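Local atomic coordinates of mutual gliding-motility protein MglA (PDB entry 5YMX), a protein that belongs to the small Ras-like G proteins of the P-loop superfamily, is named for gliding motility, and here carries guanosine-5'-diphosphate in its nucleotide pocket. Residues A[139-144]-A[168-173]; A[106-111]-A[145-150]. All blocks are in the same frame, centred on the assembly; numbering follows the deposited sequence. Where two conformers were deposited one is given.

Interaction 1: A[139-144]-A[168-173]; sequences QYNKRD and AVAPTG. With GDP (guanosine-5'-diphosphate), chain C.
A first torsion of -169° swings the Asn141 amide away from its own backbone N and toward segment 168-173, while Asp144, its CG set between the backbone N and the carbonyl carbon (chi1 59°), brings its carboxylate to the guanine of GDP. These residues belong to the sequence Asn-Lys-Arg-Asp, an NKxD motif of the Ras-like G domain, and 168-173 lies where the G5 (SAK-type) loop is found in Ras-like proteins. Asn141 works in two directions. Its OD1 accepts the N-H of Ala170 at 2.9 Å from N, in the carbonyl plane and on a lone pair, and that N also makes a weak bond to GDP O6; Asn141 ND2 donates to GDP N7 at 3.0 Å as well as to the backbone O of Cys23. Asp144 grips the far edge of the base as a fork, OD1 taking GDP N1 and OD2 taking GDP N2, each at 2.8 Å. The base lies between two aliphatic groups: Lys142 CG is 3.4 Å from GDP C6 on one face, and Pro171 CD is 3.3 Å from GDP C5 on the opposite one. Beyond the base, the NH of Arg143 points almost straight (175°) at the O of Ala168, 3.2 Å from N to O. Asn28 and Thr179 bind the amide of Gln139, and the methyl CB of Ala168 sits over its flat face, 3.3 Å from Gln139 CD.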
loop_
_atom_site.group_PDB
_atom_site.type_symbol
_atom_site.label_atom_id
_atom_site.label_comp_id
_atom_site.label_asym_id
_atom_site.label_seq_id
_atom_site.Cartn_x
_atom_site.Cartn_y
_atom_site.Cartn_z
ATOM N N GLN A 139 2.039 -7.921 4.306
ATOM C CA GLN A 139 0.867 -8.687 4.703
ATOM C C GLN A 139 0.973 -10.084 4.121
ATOM O O GLN A 139 1.163 -10.239 2.915
ATOM C CB GLN A 139 -0.399 -8.009 4.179
ATOM C CG GLN A 139 -1.680 -8.759 4.570
ATOM C CD GLN A 139 -2.898 -8.138 3.935
ATOM O OE1 GLN A 139 -3.377 -8.612 2.913
ATOM N NE2 GLN A 139 -3.401 -7.056 4.536
ATOM N N TYR A 140 0.855 -11.099 4.979
ATOM C CA TYR A 140 0.779 -12.488 4.525
ATOM C C TYR A 140 -0.701 -12.819 4.446
ATOM O O TYR A 140 -1.346 -13.077 5.470
ATOM C CB TYR A 140 1.488 -13.427 5.495
ATOM C CG TYR A 140 2.934 -13.073 5.768
ATOM C CD1 TYR A 140 3.758 -12.564 4.763
ATOM C CD2 TYR A 140 3.475 -13.241 7.026
ATOM C CE1 TYR A 140 5.084 -12.242 5.025
ATOM C CE2 TYR A 140 4.790 -12.941 7.290
ATOM C CZ TYR A 140 5.593 -12.440 6.288
ATOM O OH TYR A 140 6.904 -12.128 6.551
ATOM N N ASN A 141 -1.257 -12.746 3.237
ATOM C CA ASN A 141 -2.687 -12.895 3.021
ATOM C C ASN A 141 -3.033 -14.358 2.708
ATOM O O ASN A 141 -2.167 -15.180 2.401
ATOM C CB ASN A 141 -3.151 -11.955 1.901
ATOM C CG ASN A 141 -4.654 -11.860 1.805
ATOM O OD1 ASN A 141 -5.357 -11.880 2.825
ATOM N ND2 ASN A 141 -5.166 -11.765 0.583
ATOM N N LYS A 142 -4.329 -14.680 2.767
ATOM C CA LYS A 142 -4.833 -16.024 2.472
ATOM C C LYS A 142 -4.379 -17.034 3.519
ATOM O O LYS A 142 -4.145 -18.209 3.207
ATOM C CB LYS A 142 -4.497 -16.482 1.045
ATOM C CG LYS A 142 -4.771 -15.417 -0.028
ATOM C CD LYS A 142 -4.910 -16.019 -1.414
ATOM C CE LYS A 142 -5.211 -14.969 -2.464
ATOM N NZ LYS A 142 -5.231 -15.548 -3.838
ATOM N N ARG A 143 -4.291 -16.595 4.779
ATOM C CA ARG A 143 -3.909 -17.503 5.855
ATOM C C ARG A 143 -4.922 -18.624 6.052
ATOM O O ARG A 143 -4.601 -19.619 6.710
ATOM C CB ARG A 143 -3.754 -16.742 7.179
ATOM C CG ARG A 143 -2.770 -15.567 7.149
ATOM C CD ARG A 143 -1.385 -15.980 6.641
ATOM N NE ARG A 143 -0.807 -17.029 7.477
ATOM C CZ ARG A 143 0.107 -17.901 7.064
ATOM N NH1 ARG A 143 0.544 -17.858 5.816
ATOM N NH2 ARG A 143 0.572 -18.833 7.889
ATOM N N ASP A 144 -6.129 -18.484 5.500
ATOM C CA ASP A 144 -7.189 -19.472 5.669
ATOM C C ASP A 144 -6.983 -20.718 4.821
ATOM O O ASP A 144 -7.581 -21.755 5.120
ATOM C CB ASP A 144 -8.536 -18.846 5.288
ATOM C CG ASP A 144 -8.557 -18.333 3.853
ATOM O OD1 ASP A 144 -7.683 -17.516 3.491
ATOM O OD2 ASP A 144 -9.439 -18.742 3.073
ATOM N N ALA A 168 -3.309 -12.034 7.303
ATOM C CA ALA A 168 -4.601 -11.540 6.853
ATOM C C ALA A 168 -5.412 -12.636 6.177
ATOM O O ALA A 168 -4.872 -13.586 5.605
ATOM C CB ALA A 168 -4.468 -10.335 5.898
ATOM N N VAL A 169 -6.734 -12.480 6.264
ATOM C CA VAL A 169 -7.687 -13.182 5.410
ATOM C C VAL A 169 -8.549 -12.057 4.840
ATOM O O VAL A 169 -9.561 -11.669 5.422
ATOM C CB VAL A 169 -8.533 -14.204 6.176
ATOM C CG1 VAL A 169 -9.498 -14.914 5.227
ATOM C CG2 VAL A 169 -7.624 -15.200 6.879
ATOM N N ALA A 170 -8.114 -11.482 3.727
ATOM C CA ALA A 170 -8.695 -10.214 3.301
ATOM C C ALA A 170 -10.211 -10.250 3.114
ATOM O O ALA A 170 -10.869 -9.258 3.474
ATOM C CB ALA A 170 -7.965 -9.689 2.062
ATOM N N PRO A 171 -10.820 -11.308 2.572
ATOM C CA PRO A 171 -12.271 -11.250 2.317
ATOM C C PRO A 171 -13.102 -11.085 3.574
ATOM O O PRO A 171 -14.205 -10.531 3.499
ATOM C CB PRO A 171 -12.567 -12.567 1.583
ATOM C CG PRO A 171 -11.239 -12.948 0.981
ATOM C CD PRO A 171 -10.214 -12.519 1.992
ATOM N N THR A 172 -12.616 -11.556 4.719
ATOM C CA THR A 172 -13.324 -11.414 5.984
ATOM C C THR A 172 -12.806 -10.255 6.811
ATOM O O THR A 172 -13.296 -10.032 7.924
ATOM C CB THR A 172 -13.195 -12.689 6.821
ATOM O OG1 THR A 172 -11.819 -12.880 7.178
ATOM C CG2 THR A 172 -13.691 -13.903 6.047
ATOM N N GLY A 173 -11.809 -9.532 6.310
ATOM C CA GLY A 173 -11.254 -8.391 6.994
ATOM C C GLY A 173 -10.145 -8.699 7.975
ATOM O O GLY A 173 -9.543 -7.760 8.510
HETATM P PB GDP C . -5.574 -8.636 -6.730
HETATM O O1B GDP C . -6.353 -7.350 -6.605
HETATM O O2B GDP C . -5.325 -9.039 -8.150
HETATM O O3B GDP C . -4.326 -8.660 -5.900
HETATM O O3A GDP C . -6.466 -9.844 -6.095
HETATM P PA GDP C . -7.996 -9.850 -5.554
HETATM O O1A GDP C . -8.916 -9.552 -6.695
HETATM O O2A GDP C . -8.147 -9.021 -4.313
HETATM O "O5'" GDP C . -8.145 -11.381 -5.115
HETATM C "C5'" GDP C . -8.060 -12.443 -6.071
HETATM C "C4'" GDP C . -8.915 -13.619 -5.604
HETATM O "O4'" GDP C . -8.405 -14.135 -4.367
HETATM C "C3'" GDP C . -10.365 -13.249 -5.347
HETATM O "O3'" GDP C . -11.170 -14.373 -5.738
HETATM C "C2'" GDP C . -10.422 -13.081 -3.845
HETATM O "O2'" GDP C . -11.725 -13.336 -3.315
HETATM C "C1'" GDP C . -9.440 -14.137 -3.387
HETATM N N9 GDP C . -8.851 -13.817 -2.080
HETATM C C8 GDP C . -8.276 -12.640 -1.720
HETATM N N7 GDP C . -7.832 -12.710 -0.437
HETATM C C5 GDP C . -8.093 -13.966 -0.003
HETATM C C6 GDP C . -7.879 -14.710 1.242
HETATM O O6 GDP C . -7.322 -14.178 2.220
HETATM N N1 GDP C . -8.309 -15.980 1.284
HETATM C C2 GDP C . -8.914 -16.599 0.260
HETATM N N2 GDP C . -9.303 -17.888 0.420
HETATM N N3 GDP C . -9.152 -15.980 -0.921
HETATM C C4 GDP C . -8.757 -14.689 -1.084
#

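Interaction 2: A[106-111]-A[145-150]; sequences QIERME and LPNAVT. With GDP (guanosine-5'-diphosphate), chain C.
Asn147 offers both N-H bonds of its side-chain amide to the opposing loop: ND2 donates to Gln106 OE1 at 3.0 Å and to Glu108 OE1 at 2.8 Å. A chi1 of 53°, with CG between the backbone N and the carbonyl carbon, brings Asn147 ND2 to this pair. Both acceptors lie close to the Asn147 amide plane, yet their own planes stand steeply to it, the Gln106 amide at 88° and the Glu108 carboxylate, met on its syn side, at 72°. Two acceptors on one nitrogen thus restrict rotation of the amide. The backbone adds a bond from Ile107 N to Asn147 O, 3.0 Å long, beside a single beta bridge between Gln106 and Ala148. Around this polar centre, Leu145 CD1 lies over the face of the Gln106 amide, 3.5 Å from Gln106 CD, and Leu145 CD2 comes 3.5 Å from GDP N2. On the far flank, Val149 CG1 packs against Ile107 CB at 3.8 Å. A type I turn, closed by Ala148 N to Leu145 O, is the backbone setting of Asn147; farther out, Asp104 holds Gln106 NE2. The whole joins two loops that follow parallel neighbouring strands, 98-104 and 136-141, at the nucleotide-binding edge of a Ras-like G domain.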
loop_
_atom_site.group_PDB
_atom_site.type_symbol
_atom_site.label_atom_id
_atom_site.label_comp_id
_atom_site.label_asym_id
_atom_site.label_seq_id
_atom_site.Cartn_x
_atom_site.Cartn_y
_atom_site.Cartn_z
ATOM N N GLN A 106 -0.184 -18.969 -0.473
ATOM C CA GLN A 106 -0.183 -20.298 -1.079
ATOM C C GLN A 106 1.205 -20.673 -1.583
ATOM O O GLN A 106 1.886 -19.872 -2.228
ATOM C CB GLN A 106 -1.155 -20.338 -2.251
ATOM C CG GLN A 106 -2.589 -20.099 -1.858
ATOM C CD GLN A 106 -3.485 -20.048 -3.058
ATOM O OE1 GLN A 106 -4.098 -21.049 -3.430
ATOM N NE2 GLN A 106 -3.557 -18.881 -3.689
ATOM N N ILE A 107 1.607 -21.922 -1.327
ATOM C CA ILE A 107 2.920 -22.364 -1.793
ATOM C C ILE A 107 3.058 -22.153 -3.295
ATOM O O ILE A 107 4.128 -21.781 -3.783
ATOM C CB ILE A 107 3.186 -23.824 -1.382
ATOM C CG1 ILE A 107 4.545 -24.301 -1.905
ATOM C CG2 ILE A 107 2.098 -24.745 -1.919
ATOM C CD1 ILE A 107 5.729 -23.566 -1.325
ATOM N N GLU A 108 1.979 -22.378 -4.053
ATOM C CA GLU A 108 2.047 -22.252 -5.508
ATOM C C GLU A 108 2.346 -20.830 -5.962
ATOM O O GLU A 108 2.709 -20.630 -7.123
ATOM C CB GLU A 108 0.739 -22.733 -6.150
ATOM C CG GLU A 108 0.429 -24.211 -5.924
ATOM C CD GLU A 108 -0.435 -24.474 -4.698
ATOM O OE1 GLU A 108 -0.555 -23.585 -3.828
ATOM O OE2 GLU A 108 -1.004 -25.584 -4.615
ATOM N N ARG A 109 2.186 -19.845 -5.085
ATOM C CA ARG A 109 2.410 -18.449 -5.436
ATOM C C ARG A 109 3.669 -17.887 -4.794
ATOM O O ARG A 109 3.930 -16.684 -4.915
ATOM C CB ARG A 109 1.189 -17.604 -5.061
ATOM C CG ARG A 109 -0.086 -17.960 -5.831
ATOM C CD ARG A 109 0.109 -17.766 -7.340
ATOM N NE ARG A 109 -0.002 -16.365 -7.744
ATOM C CZ ARG A 109 0.472 -15.874 -8.886
ATOM N NH1 ARG A 109 1.126 -16.656 -9.744
ATOM N NH2 ARG A 109 0.295 -14.586 -9.162
ATOM N N MET A 110 4.453 -18.721 -4.108
ATOM C CA MET A 110 5.625 -18.199 -3.409
ATOM C C MET A 110 6.658 -17.629 -4.376
ATOM O O MET A 110 7.233 -16.570 -4.106
ATOM C CB MET A 110 6.222 -19.248 -2.470
ATOM C CG MET A 110 5.410 -19.429 -1.196
ATOM S SD MET A 110 5.290 -17.923 -0.199
ATOM C CE MET A 110 6.954 -17.805 0.438
ATOM N N GLU A 111 6.907 -18.304 -5.505
ATOM C CA GLU A 111 7.829 -17.741 -6.489
ATOM C C GLU A 111 7.304 -16.419 -7.031
ATOM O O GLU A 111 8.074 -15.472 -7.233
ATOM C CB GLU A 111 8.084 -18.732 -7.628
ATOM C CG GLU A 111 8.854 -19.969 -7.208
ATOM C CD GLU A 111 10.357 -19.760 -7.190
ATOM O OE1 GLU A 111 11.075 -20.695 -6.781
ATOM O OE2 GLU A 111 10.824 -18.671 -7.586
ATOM N N LEU A 145 -6.153 -20.658 3.797
ATOM C CA LEU A 145 -6.111 -21.771 2.853
ATOM C C LEU A 145 -5.198 -22.887 3.362
ATOM O O LEU A 145 -4.168 -22.622 3.984
ATOM C CB LEU A 145 -5.628 -21.297 1.486
ATOM C CG LEU A 145 -6.590 -20.355 0.753
ATOM C CD1 LEU A 145 -5.977 -19.841 -0.548
ATOM C CD2 LEU A 145 -7.927 -21.077 0.504
ATOM N N PRO A 146 -5.563 -24.148 3.116
ATOM C CA PRO A 146 -4.747 -25.266 3.618
ATOM C C PRO A 146 -3.363 -25.331 3.008
ATOM O O PRO A 146 -2.457 -25.897 3.633
ATOM C CB PRO A 146 -5.577 -26.507 3.257
ATOM C CG PRO A 146 -6.442 -26.060 2.103
ATOM C CD PRO A 146 -6.764 -24.608 2.400
ATOM N N ASN A 147 -3.172 -24.784 1.807
ATOM C CA ASN A 147 -1.872 -24.724 1.162
ATOM C C ASN A 147 -1.094 -23.461 1.512
ATOM O O ASN A 147 -0.073 -23.181 0.876
ATOM C CB ASN A 147 -2.022 -24.868 -0.360
ATOM C CG ASN A 147 -3.028 -23.883 -0.953
ATOM O OD1 ASN A 147 -4.033 -23.541 -0.327
ATOM N ND2 ASN A 147 -2.773 -23.450 -2.181
ATOM N N ALA A 148 -1.539 -22.702 2.508
ATOM C CA ALA A 148 -0.794 -21.536 2.954
ATOM C C ALA A 148 0.421 -21.988 3.753
ATOM O O ALA A 148 0.296 -22.795 4.681
ATOM C CB ALA A 148 -1.690 -20.660 3.831
ATOM N N VAL A 149 1.599 -21.469 3.400
ATOM C CA VAL A 149 2.804 -21.824 4.135
ATOM C C VAL A 149 2.839 -21.078 5.466
ATOM O O VAL A 149 2.210 -20.029 5.647
ATOM C CB VAL A 149 4.081 -21.584 3.302
ATOM C CG1 VAL A 149 3.982 -22.271 1.941
ATOM C CG2 VAL A 149 4.340 -20.119 3.139
ATOM N N THR A 150 3.577 -21.636 6.423
ATOM C CA THR A 150 3.641 -21.025 7.743
ATOM C C THR A 150 4.268 -19.636 7.664
ATOM O O THR A 150 5.005 -19.303 6.732
ATOM C CB THR A 150 4.509 -21.863 8.676
ATOM O OG1 THR A 150 5.771 -22.095 8.036
ATOM C CG2 THR A 150 3.818 -23.196 9.052
HETATM P PB GDP C . -5.574 -8.636 -6.730
HETATM O O1B GDP C . -6.353 -7.350 -6.605
HETATM O O2B GDP C . -5.325 -9.039 -8.150
HETATM O O3B GDP C . -4.326 -8.660 -5.900
HETATM O O3A GDP C . -6.466 -9.844 -6.095
HETATM P PA GDP C . -7.996 -9.850 -5.554
HETATM O O1A GDP C . -8.916 -9.552 -6.695
HETATM O O2A GDP C . -8.147 -9.021 -4.313
HETATM O "O5'" GDP C . -8.145 -11.381 -5.115
HETATM C "C5'" GDP C . -8.060 -12.443 -6.071
HETATM C "C4'" GDP C . -8.915 -13.619 -5.604
HETATM O "O4'" GDP C . -8.405 -14.135 -4.367
HETATM C "C3'" GDP C . -10.365 -13.249 -5.347
HETATM O "O3'" GDP C . -11.170 -14.373 -5.738
HETATM C "C2'" GDP C . -10.422 -13.081 -3.845
HETATM O "O2'" GDP C . -11.725 -13.336 -3.315
HETATM C "C1'" GDP C . -9.440 -14.137 -3.387
HETATM N N9 GDP C . -8.851 -13.817 -2.080
HETATM C C8 GDP C . -8.276 -12.640 -1.720
HETATM N N7 GDP C . -7.832 -12.710 -0.437
HETATM C C5 GDP C . -8.093 -13.966 -0.003
HETATM C C6 GDP C . -7.879 -14.710 1.242
HETATM O O6 GDP C . -7.322 -14.178 2.220
HETATM N N1 GDP C . -8.309 -15.980 1.284
HETATM C C2 GDP C . -8.914 -16.599 0.260
HETATM N N2 GDP C . -9.303 -17.888 0.420
HETATM N N3 GDP C . -9.152 -15.980 -0.921
HETATM C C4 GDP C . -8.757 -14.689 -1.084
#

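In the fold
The two contacts cross along the chain, their segments alternating, and 139-144 runs directly into 145-150. Interaction 1 is mostly buried and meets the guanine through polar edges and aliphatic faces; interaction 2 lies nearer the surface, ties loop to loop, and reaches GDP through one leucine methyl. Their centres are 12 Å apart. Arg143 links them, with NH1 probably hydrogen-bonded to Val149 O at 2.7 Å. Asp104 provides a second tie: it makes a salt bridge to Lys142 NZ, which also bonds the O of Leu22, and accepts from Gln106 NE2. In interaction 1 Asn141 and Asp144 bind the guanine; in interaction 2 Asn147 binds Gln106 and Glu108.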